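Local atomic coordinates of sialidase B (Streptococcus pneumoniae serotype 4, PDB entry 4XJW), a protein that catalyses the hydrolysis of alpha-(2->3)-, alpha-(2->6)- and alpha-(2->8)-glycosidic linkages of terminal sialic acids in oligosaccharides, glycoproteins and glycolipids. Residues A[210-215]-A[457-462]; A[218-223]-A[299-304]. The protein carries 1 engineered substitution. One frame throughout, in Å; residues are numbered along the deposited sequence. Where two conformers were deposited one is given.

How the contacts relate
Contact 1 (210-215 with 457-462) and contact 2 (218-223 with 299-304) have centres about 9 Å apart and share two sheets: strands 205-213 and 219-226 are antiparallel neighbours, while 301-308 and 451-459 belong to one mixed sheet. Besides the backbone ladder, two serine hydroxyls tie the first pair together. Thr210 OG1 lies 2.6 Å from Ser222 OG and Thr210 O lies 2.8 Å from Ser221 OG, both probable hydrogen bonds. The bound inhibitor OPX packs on contact 1, whereas the Leu220 side chain of contact 2 stays about 9 Å from it. The Ser222 side chain is about 11 Å from those of Arg207 and Tyr615, a substrate-binding arginine and the nucleophile, both inferred by similarity.

Contact 1 (A[210-215]-A[457-462]); sequences TLYTLS and GLALKS. With OPX ((1s,3R,4S)-1-[(cyclohexylamino)methyl]-3,4-dihydroxycyclopentanesulfonic acid), chain B.
The ring of Tyr212 points its edge at Gly457, whose carbonyl O lies in the ring plane, 3.8 Å from CE2. One ring face is taken by the cyclopentane of OPX: its carbon CAP stands 3.7 Å above the plane, over the ring centre, an approach consistent with a CH-pi contact. Beside it CAM comes within 3.6 Å of Tyr212 CZ, which extends the cover of the five-membered ring to the hydroxyl-bearing end of the tyrosine. With chi1 at -166°, CG is anti to the backbone N, and the ring reaches out toward the 457-462 segment until its hydroxyl meets Ala459.

Direct contact at that end is loose, with Tyr212 OH 3.9 Å from Ala459 CB, but a water completes it. This water is 2.7 Å from Tyr212 OH, accepts from Ala459 N at 3.0 Å and donates to the sulfonate oxygen OAB of OPX, so three partners fix it and it ties both segments to the inhibitor. At the far end of the cyclopentane from the sulfonate, Thr213 N donates to the OPX hydroxyl oxygen OAD over 3.0 Å in a bond close to straight (166°). Lys461 brings its CE to 3.5 Å from sulfonate OAA, where its charge would probably favour the anion. Gln456 OE1 also bonds the inhibitor, and Thr619 and Glu620 hold the Thr213 hydroxyl.

Strand 451-459 runs beside strand 286-294, whose Val293 the tyrosine also touches. The arrangement is a ligand pocket formed between sheets of the sialidase beta-propeller, away from the inferred catalytic residues and consistent with a secondary, possibly allosteric, site.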
ATOM      1  N   THR A 210       5.892  -5.746  -1.076  1.00  7.62           N
ATOM      2  CA  THR A 210       6.961  -6.521  -1.705  1.00  7.26           C
ATOM      3  C   THR A 210       6.642  -8.011  -1.552  1.00  8.18           C
ATOM      4  O   THR A 210       5.852  -8.403  -0.682  1.00  8.79           O
ATOM      5  CB  THR A 210       8.362  -6.226  -1.120  1.00  7.97           C
ATOM      6  OG1 THR A 210       8.545  -6.964   0.094  1.00 11.39           O
ATOM      7  CG2 THR A 210       8.559  -4.716  -0.856  1.00 12.12           C
ATOM      8  N   LEU A 211       7.234  -8.821  -2.430  1.00  7.67           N
ATOM      9  CA  LEU A 211       7.172 -10.288  -2.344  1.00  5.93           C
ATOM     10  C   LEU A 211       8.506 -10.845  -2.791  1.00  9.54           C
ATOM     11  O   LEU A 211       9.141 -10.295  -3.670  1.00 10.88           O
ATOM     12  CB  LEU A 211       6.079 -10.832  -3.275  1.00  8.68           C
ATOM     13  CG  LEU A 211       4.606 -10.634  -2.931  1.00  5.80           C
ATOM     14  CD1 LEU A 211       3.718 -11.070  -4.099  1.00  9.95           C
ATOM     15  CD2 LEU A 211       4.245 -11.381  -1.658  1.00 11.35           C
ATOM     16  N   TYR A 212       8.922 -11.959  -2.203  1.00  7.92           N
ATOM     17  CA  TYR A 212      10.175 -12.589  -2.580  1.00  7.13           C
ATOM     18  C   TYR A 212      10.093 -14.059  -2.207  1.00  6.89           C
ATOM     19  O   TYR A 212       9.659 -14.406  -1.101  1.00  9.77           O
ATOM     20  CB  TYR A 212      11.334 -11.945  -1.820  1.00  7.67           C
ATOM     21  CG  TYR A 212      12.713 -12.279  -2.351  1.00  9.64           C
ATOM     22  CD1 TYR A 212      13.326 -13.495  -2.055  1.00  8.90           C
ATOM     23  CD2 TYR A 212      13.404 -11.376  -3.133  1.00 11.18           C
ATOM     24  CE1 TYR A 212      14.596 -13.792  -2.532  1.00 10.22           C
ATOM     25  CE2 TYR A 212      14.669 -11.658  -3.612  1.00 11.34           C
ATOM     26  CZ  TYR A 212      15.262 -12.861  -3.306  1.00 10.02           C
ATOM     27  OH  TYR A 212      16.522 -13.123  -3.796  1.00 11.78           O
ATOM     28  N   THR A 213      10.514 -14.921  -3.124  1.00  6.01           N
ATOM     29  CA  THR A 213      10.441 -16.364  -2.896  1.00  6.82           C
ATOM     30  C   THR A 213      11.805 -16.856  -2.431  1.00  7.69           C
ATOM     31  O   THR A 213      12.795 -16.758  -3.158  1.00  7.86           O
ATOM     32  CB  THR A 213      10.018 -17.091  -4.169  1.00  8.65           C
ATOM     33  OG1 THR A 213       8.749 -16.579  -4.593  1.00 10.31           O
ATOM     34  CG2 THR A 213       9.907 -18.597  -3.931  1.00 10.79           C
ATOM     35  N   LEU A 214      11.834 -17.373  -1.205  1.00  7.81           N
ATOM     36  CA  LEU A 214      13.067 -17.866  -0.591  1.00  8.21           C
ATOM     37  C   LEU A 214      13.405 -19.270  -1.083  1.00 10.27           C
ATOM     38  O   LEU A 214      12.548 -19.985  -1.628  1.00  9.46           O
ATOM     39  CB  LEU A 214      12.958 -17.845   0.944  1.00  9.83           C
ATOM     40  CG  LEU A 214      12.589 -16.475   1.534  1.00  9.56           C
ATOM     41  CD1 LEU A 214      12.451 -16.602   3.054  1.00 12.06           C
ATOM     42  CD2 LEU A 214      13.645 -15.444   1.178  1.00 13.78           C
ATOM     43  N   SER A 215      14.668 -19.647  -0.907  1.00 10.56           N
ATOM     44  CA  SER A 215      15.144 -20.954  -1.374  1.00 10.33           C
ATOM     45  C   SER A 215      14.420 -22.130  -0.709  1.00  9.93           C
ATOM     46  O   SER A 215      14.275 -23.213  -1.304  1.00  9.51           O
ATOM     47  CB  SER A 215      16.655 -21.064  -1.193  1.00 11.62           C
ATOM     48  OG  SER A 215      17.030 -21.111   0.170  1.00 15.22           O
ATOM     49  N   GLY A 457      15.496  -6.921  -4.104  1.00 10.75           N
ATOM     50  CA  GLY A 457      16.886  -6.827  -4.505  1.00  9.69           C
ATOM     51  C   GLY A 457      17.141  -8.020  -5.409  1.00 11.97           C
ATOM     52  O   GLY A 457      16.240  -8.859  -5.616  1.00 12.44           O
ATOM     53  N   LEU A 458      18.351  -8.105  -5.951  1.00  8.69           N
ATOM     54  CA  LEU A 458      18.686  -9.167  -6.900  1.00 10.85           C
ATOM     55  C   LEU A 458      19.880  -9.975  -6.437  1.00  9.75           C
ATOM     56  O   LEU A 458      20.951  -9.431  -6.171  1.00 11.39           O
ATOM     57  CB  LEU A 458      18.992  -8.562  -8.271  1.00 12.02           C
ATOM     58  CG  LEU A 458      19.392  -9.575  -9.350  1.00 11.84           C
ATOM     59  CD1 LEU A 458      18.216 -10.410  -9.797  1.00 14.74           C
ATOM     60  CD2 LEU A 458      19.971  -8.831 -10.537  1.00 14.21           C
ATOM     61  N   ALA A 459      19.664 -11.279  -6.300  1.00  8.91           N
ATOM     62  CA  ALA A 459      20.732 -12.222  -6.022  1.00 10.49           C
ATOM     63  C   ALA A 459      21.109 -12.878  -7.327  1.00  9.69           C
ATOM     64  O   ALA A 459      20.276 -13.459  -8.015  1.00 17.66           O
ATOM     65  CB  ALA A 459      20.263 -13.267  -5.029  1.00 10.78           C
ATOM     66  N   LEU A 460      22.373 -12.790  -7.701  1.00 14.78           N
ATOM     67  CA  LEU A 460      22.793 -13.348  -8.984  0.58 16.09           C
ATOM     68  C   LEU A 460      22.884 -14.863  -8.948  1.00 17.28           C
ATOM     69  O   LEU A 460      23.226 -15.445  -7.922  1.00 16.85           O
ATOM     70  CB  LEU A 460      24.118 -12.745  -9.426  0.58 14.19           C
ATOM     71  CG  LEU A 460      23.958 -11.287  -9.843  0.58 17.25           C
ATOM     72  CD1 LEU A 460      25.243 -10.748 -10.385  0.58 17.37           C
ATOM     73  CD2 LEU A 460      22.831 -11.151 -10.861  0.58 15.11           C
ATOM     74  N   LYS A 461      22.570 -15.492 -10.077  1.00 14.83           N
ATOM     75  CA  LYS A 461      22.500 -16.947 -10.173  1.00 18.01           C
ATOM     76  C   LYS A 461      23.841 -17.660  -9.978  1.00 17.89           C
ATOM     77  O   LYS A 461      23.898 -18.698  -9.318  1.00 21.68           O
ATOM     78  CB  LYS A 461      21.890 -17.357 -11.519  1.00 20.33           C
ATOM     79  CG  LYS A 461      20.401 -17.059 -11.661  1.00 27.25           C
ATOM     80  CD  LYS A 461      19.548 -18.234 -11.186  1.00 36.95           C
ATOM     81  CE  LYS A 461      18.054 -17.899 -11.183  1.00 35.58           C
ATOM     82  NZ  LYS A 461      17.528 -17.590 -12.542  1.00 44.19           N
ATOM     83  N   SER A 462      24.916 -17.113 -10.545  1.00 17.69           N
ATOM     84  CA  SER A 462      26.212 -17.806 -10.549  1.00 19.68           C
ATOM     85  C   SER A 462      27.270 -17.204  -9.636  1.00 22.62           C
ATOM     86  O   SER A 462      28.449 -17.541  -9.741  1.00 23.49           O
ATOM     87  CB  SER A 462      26.783 -17.871 -11.960  1.00 24.55           C
ATOM     88  OG  SER A 462      26.042 -18.741 -12.783  1.00 31.96           O
TER
HETATM   89  CAF OPX B 701      10.561 -21.229  -8.593  1.00 14.11           C
HETATM   90  CAG OPX B 701      12.018 -21.575  -8.503  1.00 17.63           C
HETATM   91  CAH OPX B 701      10.218 -20.161  -7.605  1.00 15.56           C
HETATM   92  CAI OPX B 701      12.870 -20.357  -8.707  1.00 15.51           C
HETATM   93  CAJ OPX B 701      11.066 -18.933  -7.774  1.00 12.73           C
HETATM   94  CAK OPX B 701      13.345 -17.142  -6.933  1.00 14.04           C
HETATM   95  CAL OPX B 701      13.195 -14.913  -8.181  1.00 12.40           C
HETATM   96  CAM OPX B 701      13.836 -14.892  -5.871  1.00  9.10           C
HETATM   97  CAO OPX B 701      12.953 -13.574  -7.585  1.00 10.15           C
HETATM   98  CAP OPX B 701      12.782 -13.832  -6.150  1.00  9.14           C
HETATM   99  CAQ OPX B 701      12.534 -19.282  -7.721  1.00 15.30           C
HETATM  100  CAR OPX B 701      13.933 -15.713  -7.148  1.00 10.63           C
HETATM  101  NAN OPX B 701      13.368 -18.110  -8.040  1.00 14.40           N
HETATM  102  OAA OPX B 701      15.690 -16.680  -8.888  1.00 19.20           O
HETATM  103  OAB OPX B 701      16.164 -14.500  -7.925  1.00 14.73           O
HETATM  104  OAC OPX B 701      11.847 -12.957  -8.144  1.00 12.87           O
HETATM  105  OAD OPX B 701      11.551 -14.344  -5.844  1.00 11.23           O
HETATM  106  OAE OPX B 701      16.412 -16.467  -6.571  1.00 14.53           O
HETATM  107  SAS OPX B 701      15.646 -15.852  -7.661  1.00 14.65           S
HETATM  108  O   HOH W   1      16.920 -12.389  -6.336  1.00 11.94           O

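Contact 2 (A[218-223]-A[299-304]); sequences RVLSSI and GKTILL
Leu220 meets Thr301 through their methyl groups, joining neighbouring sheets of the six-bladed beta-propeller characteristic of sialidases: strand 219-226 belongs to one sheet and strand 301-308 to the next. The backbones stand well apart, Leu220 CA being 9.5 Å from Thr301 CA, so these two strands meet through side chains only.

Along Leu220 the approach to Thr301 CG2 can be measured atom by atom. Leu220 CB, whose bond from CA is directed toward the 299-304 segment, is still 5.6 Å from Thr301 CG2. Leu220 CG, anti to the backbone N (chi1 -175°), has come only to 5.1 Å from Thr301 CG2. Leu220 CD2 then closes to 3.6 Å from Thr301 CG2, whereas Leu220 CD1 branches off and remains 5.9 Å away. The angle CG-CD2-CG2 is about 167°, which shows the two side chains meeting tip to tip rather than lying alongside each other. Thr301 presents its methyl: CG2 is anti to its own N, while OG1 sits beside that N. Ile292 of strand 286-294 touches both partners, and Tyr243 packs on Leu220 from within its own sheet.

Two residues farther along, the second pair is more lopsided, for Ser222 is short and Leu303 does most of the reaching. The leucine is also packed on Thr241 and Thr424. The serine hydroxyl is turned to polar partners, Thr210 OG1 and Ser290 OG, so this buried oxygen is satisfied by them and not by the leucine. Leu303 touches chiefly carbon: its CD1 lies 3.8 Å from Ser222 CB and 4.1 Å from Ser222 OG.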
ATOM      1  N   ARG A 218       9.549 -20.834   1.228  1.00  7.90           N
ATOM      2  CA  ARG A 218       8.825 -19.798   1.965  1.00  8.45           C
ATOM      3  C   ARG A 218       8.753 -18.527   1.120  1.00 10.19           C
ATOM      4  O   ARG A 218       9.733 -18.129   0.506  1.00 10.50           O
ATOM      5  CB  ARG A 218       9.492 -19.515   3.313  1.00  9.73           C
ATOM      6  CG  ARG A 218       8.884 -18.332   4.068  1.00  9.68           C
ATOM      7  CD  ARG A 218       9.455 -18.230   5.482  1.00  9.91           C
ATOM      8  NE  ARG A 218       8.973 -19.308   6.343  1.00 10.05           N
ATOM      9  CZ  ARG A 218       9.306 -19.451   7.621  1.00 14.22           C
ATOM     10  NH1 ARG A 218      10.130 -18.587   8.201  1.00 12.70           N
ATOM     11  NH2 ARG A 218       8.812 -20.464   8.322  1.00 14.77           N
ATOM     12  N   VAL A 219       7.576 -17.922   1.069  1.00  8.55           N
ATOM     13  CA  VAL A 219       7.396 -16.664   0.351  1.00  7.97           C
ATOM     14  C   VAL A 219       7.277 -15.566   1.403  1.00  9.60           C
ATOM     15  O   VAL A 219       6.472 -15.680   2.331  1.00  9.12           O
ATOM     16  CB  VAL A 219       6.135 -16.700  -0.533  1.00  8.41           C
ATOM     17  CG1 VAL A 219       5.967 -15.371  -1.269  1.00  8.82           C
ATOM     18  CG2 VAL A 219       6.229 -17.844  -1.536  1.00 10.76           C
ATOM     19  N   LEU A 220       8.095 -14.524   1.268  1.00  7.46           N
ATOM     20  CA  LEU A 220       8.169 -13.441   2.249  1.00  7.06           C
ATOM     21  C   LEU A 220       7.590 -12.171   1.637  1.00  8.38           C
ATOM     22  O   LEU A 220       7.757 -11.910   0.435  1.00 10.54           O
ATOM     23  CB  LEU A 220       9.622 -13.193   2.655  1.00  9.53           C
ATOM     24  CG  LEU A 220       9.933 -12.171   3.756  1.00  8.04           C
ATOM     25  CD1 LEU A 220       9.275 -12.607   5.055  1.00 10.23           C
ATOM     26  CD2 LEU A 220      11.446 -11.997   3.940  1.00 11.45           C
ATOM     27  N   SER A 221       6.885 -11.395   2.455  1.00  8.32           N
ATOM     28  CA  SER A 221       6.359 -10.098   2.017  1.00  7.98           C
ATOM     29  C   SER A 221       6.727  -9.038   3.027  1.00  6.66           C
ATOM     30  O   SER A 221       6.649  -9.262   4.227  1.00  8.71           O
ATOM     31  CB  SER A 221       4.831 -10.166   1.862  1.00  9.06           C
ATOM     32  OG  SER A 221       4.258  -8.880   1.595  1.00 10.40           O
ATOM     33  N   SER A 222       7.132  -7.870   2.536  1.00  8.19           N
ATOM     34  CA  SER A 222       7.263  -6.695   3.404  1.00 10.20           C
ATOM     35  C   SER A 222       6.346  -5.572   2.937  1.00 10.45           C
ATOM     36  O   SER A 222       5.814  -5.614   1.820  1.00  9.42           O
ATOM     37  CB  SER A 222       8.712  -6.210   3.529  1.00  9.42           C
ATOM     38  OG  SER A 222       9.237  -5.755   2.299  1.00 12.34           O
ATOM     39  N   ILE A 223       6.145  -4.588   3.812  1.00  8.08           N
ATOM     40  CA  ILE A 223       5.158  -3.539   3.579  1.00  7.65           C
ATOM     41  C   ILE A 223       5.455  -2.350   4.473  1.00 10.23           C
ATOM     42  O   ILE A 223       6.084  -2.498   5.525  1.00  8.63           O
ATOM     43  CB  ILE A 223       3.724  -4.082   3.855  1.00 10.74           C
ATOM     44  CG1 ILE A 223       2.650  -3.168   3.267  1.00 13.54           C
ATOM     45  CG2 ILE A 223       3.437  -4.200   5.339  1.00  9.19           C
ATOM     46  CD1 ILE A 223       1.918  -3.766   2.151  1.00 13.16           C
ATOM     47  N   GLY A 299      23.038 -17.394   3.857  1.00 18.82           N
ATOM     48  CA  GLY A 299      21.682 -17.917   3.985  1.00 17.33           C
ATOM     49  C   GLY A 299      20.707 -16.917   4.587  1.00 15.99           C
ATOM     50  O   GLY A 299      19.523 -17.232   4.723  1.00 17.01           O
ATOM     51  N   LYS A 300      21.198 -15.727   4.950  1.00 15.00           N
ATOM     52  CA  LYS A 300      20.366 -14.708   5.581  1.00 14.20           C
ATOM     53  C   LYS A 300      19.421 -14.043   4.578  1.00 12.09           C
ATOM     54  O   LYS A 300      19.696 -13.963   3.380  1.00 13.03           O
ATOM     55  CB  LYS A 300      21.221 -13.625   6.254  1.00 16.79           C
ATOM     56  CG  LYS A 300      22.051 -14.104   7.444  1.00 22.63           C
ATOM     57  CD  LYS A 300      22.802 -12.943   8.081  1.00 27.48           C
ATOM     58  CE  LYS A 300      23.692 -13.415   9.228  1.00 34.00           C
ATOM     59  NZ  LYS A 300      24.516 -12.306   9.786  1.00 38.57           N
ATOM     60  N   THR A 301      18.281 -13.589   5.077  1.00 11.43           N
ATOM     61  CA  THR A 301      17.417 -12.726   4.291  1.00 10.12           C
ATOM     62  C   THR A 301      17.800 -11.316   4.682  1.00 11.57           C
ATOM     63  O   THR A 301      18.017 -11.029   5.865  1.00 11.09           O
ATOM     64  CB  THR A 301      15.932 -12.974   4.614  1.00 13.09           C
ATOM     65  OG1 THR A 301      15.628 -14.357   4.411  1.00 16.75           O
ATOM     66  CG2 THR A 301      15.040 -12.137   3.722  1.00 13.49           C
ATOM     67  N   ILE A 302      17.906 -10.440   3.689  1.00  9.24           N
ATOM     68  CA  ILE A 302      18.325  -9.068   3.921  1.00  9.25           C
ATOM     69  C   ILE A 302      17.241  -8.089   3.478  1.00 10.54           C
ATOM     70  O   ILE A 302      16.732  -8.176   2.363  1.00 11.90           O
ATOM     71  CB  ILE A 302      19.645  -8.787   3.204  1.00 10.44           C
ATOM     72  CG1 ILE A 302      20.737  -9.705   3.764  1.00 16.89           C
ATOM     73  CG2 ILE A 302      20.013  -7.320   3.317  1.00 14.57           C
ATOM     74  CD1 ILE A 302      22.061  -9.595   3.041  1.00 18.56           C
ATOM     75  N   LEU A 303      16.878  -7.164   4.361  1.00 10.41           N
ATOM     76  CA  LEU A 303      15.858  -6.168   4.040  1.00  8.75           C
ATOM     77  C   LEU A 303      16.426  -4.767   4.195  1.00 11.02           C
ATOM     78  O   LEU A 303      17.048  -4.445   5.212  1.00 10.41           O
ATOM     79  CB  LEU A 303      14.608  -6.378   4.923  1.00 10.80           C
ATOM     80  CG  LEU A 303      13.398  -5.439   4.758  1.00 10.02           C
ATOM     81  CD1 LEU A 303      12.111  -6.147   5.152  1.00 11.80           C
ATOM     82  CD2 LEU A 303      13.538  -4.186   5.610  1.00 11.60           C
ATOM     83  N   LEU A 304      16.228  -3.944   3.172  1.00 10.94           N
ATOM     84  CA  LEU A 304      16.631  -2.546   3.241  1.00 10.44           C
ATOM     85  C   LEU A 304      15.387  -1.648   3.276  1.00  8.41           C
ATOM     86  O   LEU A 304      14.324  -2.035   2.794  1.00  9.70           O
ATOM     87  CB  LEU A 304      17.537  -2.172   2.056  1.00 11.85           C
ATOM     88  CG  LEU A 304      19.043  -2.398   2.208  1.00 12.44           C
ATOM     89  CD1 LEU A 304      19.375  -3.846   2.506  1.00 18.70           C
ATOM     90  CD2 LEU A 304      19.766  -1.929   0.952  1.00 14.25           C
TER